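CT021 (Chlamydia trachomatis serovar L2, PDB 6UXD) is of unknown function but may, like its LolA/LolB-type relatives, bind lipids or lipoproteins. Local coordinates at residues A[31-36]-A[181-186]. Residues are numbered along the deposited sequence; the frame is centred on the assembly and turned at random.
Sequences FFFLIR and LAFPLW
F33 and I35 receive the ring of F183 on one face of antiparallel β-structure, where strand 29-38 runs between strands 21-26 and 43-50; F183 itself projects from the loop joining strands 170-176 and 186-189. The strand pairing is consistent with the curved antiparallel sheet of LolA/LolB-like proteins, and here a loop residue packs against it near the centre of the chain. At F33 the closest approach is made by the methylene: CB lies 3.7 Å from CE1 of F183. With CG anti to the carbonyl carbon (chi1 -66°), the F33 ring is turned off from F183, and CB is left to meet it, while the side chain also touches M47 on the adjacent strand. L34 points to the other side of the strand, and I35 returns to the F183 side, as expected two residues on. Its branched β-carbon suits an extended strand, and its CG1–CD1 arm lies against the far end of the F183 ring. A phenylalanine suits the loop position because its long, flat, apolar side chain bridges most of the gap, the CA atoms of F33 and F183 being 9.0 Å apart. No hydrogen bond crosses; the ring's outermost atom, CZ of F183, sits 4.0 Å from CD1 of I35.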
loop_
_atom_site.group_PDB
_atom_site.type_symbol
_atom_site.label_atom_id
_atom_site.label_comp_id
_atom_site.label_asym_id
_atom_site.label_seq_id
_atom_site.Cartn_x
_atom_site.Cartn_y
_atom_site.Cartn_z
ATOM N N PHE A 31 -1.768 -7.611 -1.381
ATOM C CA PHE A 31 -2.418 -6.403 -1.880
ATOM C C PHE A 31 -1.540 -5.732 -2.931
ATOM O O PHE A 31 -0.368 -5.436 -2.673
ATOM C CB PHE A 31 -2.700 -5.452 -0.717
ATOM C CG PHE A 31 -3.459 -6.098 0.403
ATOM C CD1 PHE A 31 -2.813 -6.502 1.556
ATOM C CD2 PHE A 31 -4.819 -6.348 0.280
ATOM C CE1 PHE A 31 -3.512 -7.125 2.585
ATOM C CE2 PHE A 31 -5.523 -6.963 1.304
ATOM C CZ PHE A 31 -4.866 -7.354 2.456
ATOM N N PHE A 32 -2.103 -5.474 -4.108
ATOM C CA PHE A 32 -1.385 -4.836 -5.207
ATOM C C PHE A 32 -1.838 -3.385 -5.311
ATOM O O PHE A 32 -2.999 -3.120 -5.630
ATOM C CB PHE A 32 -1.656 -5.597 -6.502
ATOM C CG PHE A 32 -0.774 -5.197 -7.662
ATOM C CD1 PHE A 32 -1.027 -4.045 -8.382
ATOM C CD2 PHE A 32 0.276 -6.009 -8.063
ATOM C CE1 PHE A 32 -0.229 -3.689 -9.450
ATOM C CE2 PHE A 32 1.072 -5.657 -9.134
ATOM C CZ PHE A 32 0.823 -4.504 -9.830
ATOM N N PHE A 33 -0.920 -2.450 -5.041
ATOM C CA PHE A 33 -1.186 -1.021 -5.087
ATOM C C PHE A 33 -0.602 -0.432 -6.363
ATOM O O PHE A 33 0.559 -0.686 -6.688
ATOM C CB PHE A 33 -0.572 -0.288 -3.895
ATOM C CG PHE A 33 -1.185 -0.646 -2.569
ATOM C CD1 PHE A 33 -0.889 -1.855 -1.957
ATOM C CD2 PHE A 33 -2.030 0.241 -1.927
ATOM C CE1 PHE A 33 -1.447 -2.181 -0.731
ATOM C CE2 PHE A 33 -2.591 -0.075 -0.714
ATOM C CZ PHE A 33 -2.295 -1.288 -0.110
ATOM N N LEU A 34 -1.389 0.385 -7.060
ATOM C CA LEU A 34 -0.974 0.975 -8.328
ATOM C C LEU A 34 -1.383 2.437 -8.375
ATOM O O LEU A 34 -2.543 2.762 -8.117
ATOM C CB LEU A 34 -1.596 0.232 -9.510
ATOM C CG LEU A 34 -1.451 0.895 -10.888
ATOM C CD1 LEU A 34 0.015 1.066 -11.260
ATOM C CD2 LEU A 34 -2.177 0.092 -11.970
ATOM N N ILE A 35 -0.433 3.314 -8.696
ATOM C CA ILE A 35 -0.714 4.727 -8.903
ATOM C C ILE A 35 -1.136 4.894 -10.356
ATOM O O ILE A 35 -0.351 4.614 -11.267
ATOM C CB ILE A 35 0.521 5.594 -8.604
ATOM C CG1 ILE A 35 1.063 5.364 -7.190
ATOM C CG2 ILE A 35 0.203 7.045 -8.921
ATOM C CD1 ILE A 35 0.099 5.680 -6.062
ATOM N N ARG A 36 -2.352 5.379 -10.590
ATOM C CA ARG A 36 -2.860 5.409 -11.961
ATOM C C ARG A 36 -2.809 6.772 -12.615
ATOM O O ARG A 36 -2.604 6.857 -13.827
ATOM C CB ARG A 36 -4.294 4.900 -11.996
ATOM C CG ARG A 36 -4.314 3.458 -11.688
ATOM C CD ARG A 36 -5.582 2.833 -12.101
ATOM N NE ARG A 36 -5.866 3.091 -13.499
ATOM C CZ ARG A 36 -6.937 2.614 -14.108
ATOM N NH1 ARG A 36 -7.795 1.872 -13.420
ATOM N NH2 ARG A 36 -7.151 2.878 -15.385
ATOM N N LEU A 181 11.322 5.734 -4.712
ATOM C CA LEU A 181 10.583 4.552 -4.281
ATOM C C LEU A 181 9.700 4.983 -3.112
ATOM O O LEU A 181 10.145 4.999 -1.960
ATOM C CB LEU A 181 11.521 3.428 -3.875
ATOM C CG LEU A 181 12.311 2.752 -4.996
ATOM C CD1 LEU A 181 13.295 1.727 -4.388
ATOM C CD2 LEU A 181 11.376 2.080 -6.000
ATOM N N ALA A 182 8.433 5.294 -3.409
ATOM C CA ALA A 182 7.589 6.006 -2.457
ATOM C C ALA A 182 6.792 5.083 -1.545
ATOM O O ALA A 182 6.362 5.525 -0.473
ATOM C CB ALA A 182 6.629 6.934 -3.209
ATOM N N PHE A 183 6.603 3.818 -1.926
ATOM C CA PHE A 183 5.887 2.885 -1.068
ATOM C C PHE A 183 6.776 2.338 0.047
ATOM O O PHE A 183 8.000 2.260 -0.092
ATOM C CB PHE A 183 5.348 1.718 -1.870
ATOM C CG PHE A 183 4.205 2.068 -2.762
ATOM C CD1 PHE A 183 2.922 2.122 -2.260
ATOM C CD2 PHE A 183 4.409 2.303 -4.106
ATOM C CE1 PHE A 183 1.855 2.408 -3.083
ATOM C CE2 PHE A 183 3.361 2.592 -4.936
ATOM C CZ PHE A 183 2.064 2.651 -4.422
ATOM N N PRO A 184 6.178 1.934 1.158
ATOM C CA PRO A 184 6.976 1.411 2.264
ATOM C C PRO A 184 7.645 0.092 1.903
ATOM O O PRO A 184 7.160 -0.674 1.067
ATOM C CB PRO A 184 5.950 1.232 3.389
ATOM C CG PRO A 184 4.640 1.124 2.696
ATOM C CD PRO A 184 4.737 1.954 1.464
ATOM N N LEU A 185 8.800 -0.143 2.529
ATOM C CA LEU A 185 9.499 -1.427 2.415
ATOM C C LEU A 185 9.016 -2.450 3.426
ATOM O O LEU A 185 9.119 -3.660 3.184
ATOM C CB LEU A 185 10.998 -1.232 2.631
ATOM C CG LEU A 185 11.719 -0.304 1.664
ATOM C CD1 LEU A 185 13.114 0.012 2.185
ATOM C CD2 LEU A 185 11.762 -0.953 0.291
ATOM N N TRP A 186 8.508 -1.986 4.559
ATOM C CA TRP A 186 8.306 -2.836 5.725
ATOM C C TRP A 186 7.513 -2.044 6.757
ATOM O O TRP A 186 7.830 -0.884 7.025
ATOM C CB TRP A 186 9.658 -3.261 6.269
ATOM C CG TRP A 186 9.686 -4.240 7.403
ATOM C CD1 TRP A 186 9.633 -3.967 8.738
ATOM C CD2 TRP A 186 9.857 -5.648 7.285
ATOM N NE1 TRP A 186 9.754 -5.136 9.463
ATOM C CE2 TRP A 186 9.877 -6.183 8.587
ATOM C CE3 TRP A 186 9.967 -6.517 6.195
ATOM C CZ2 TRP A 186 10.013 -7.548 8.829
ATOM C CZ3 TRP A 186 10.093 -7.865 6.436
ATOM C CH2 TRP A 186 10.123 -8.371 7.737
#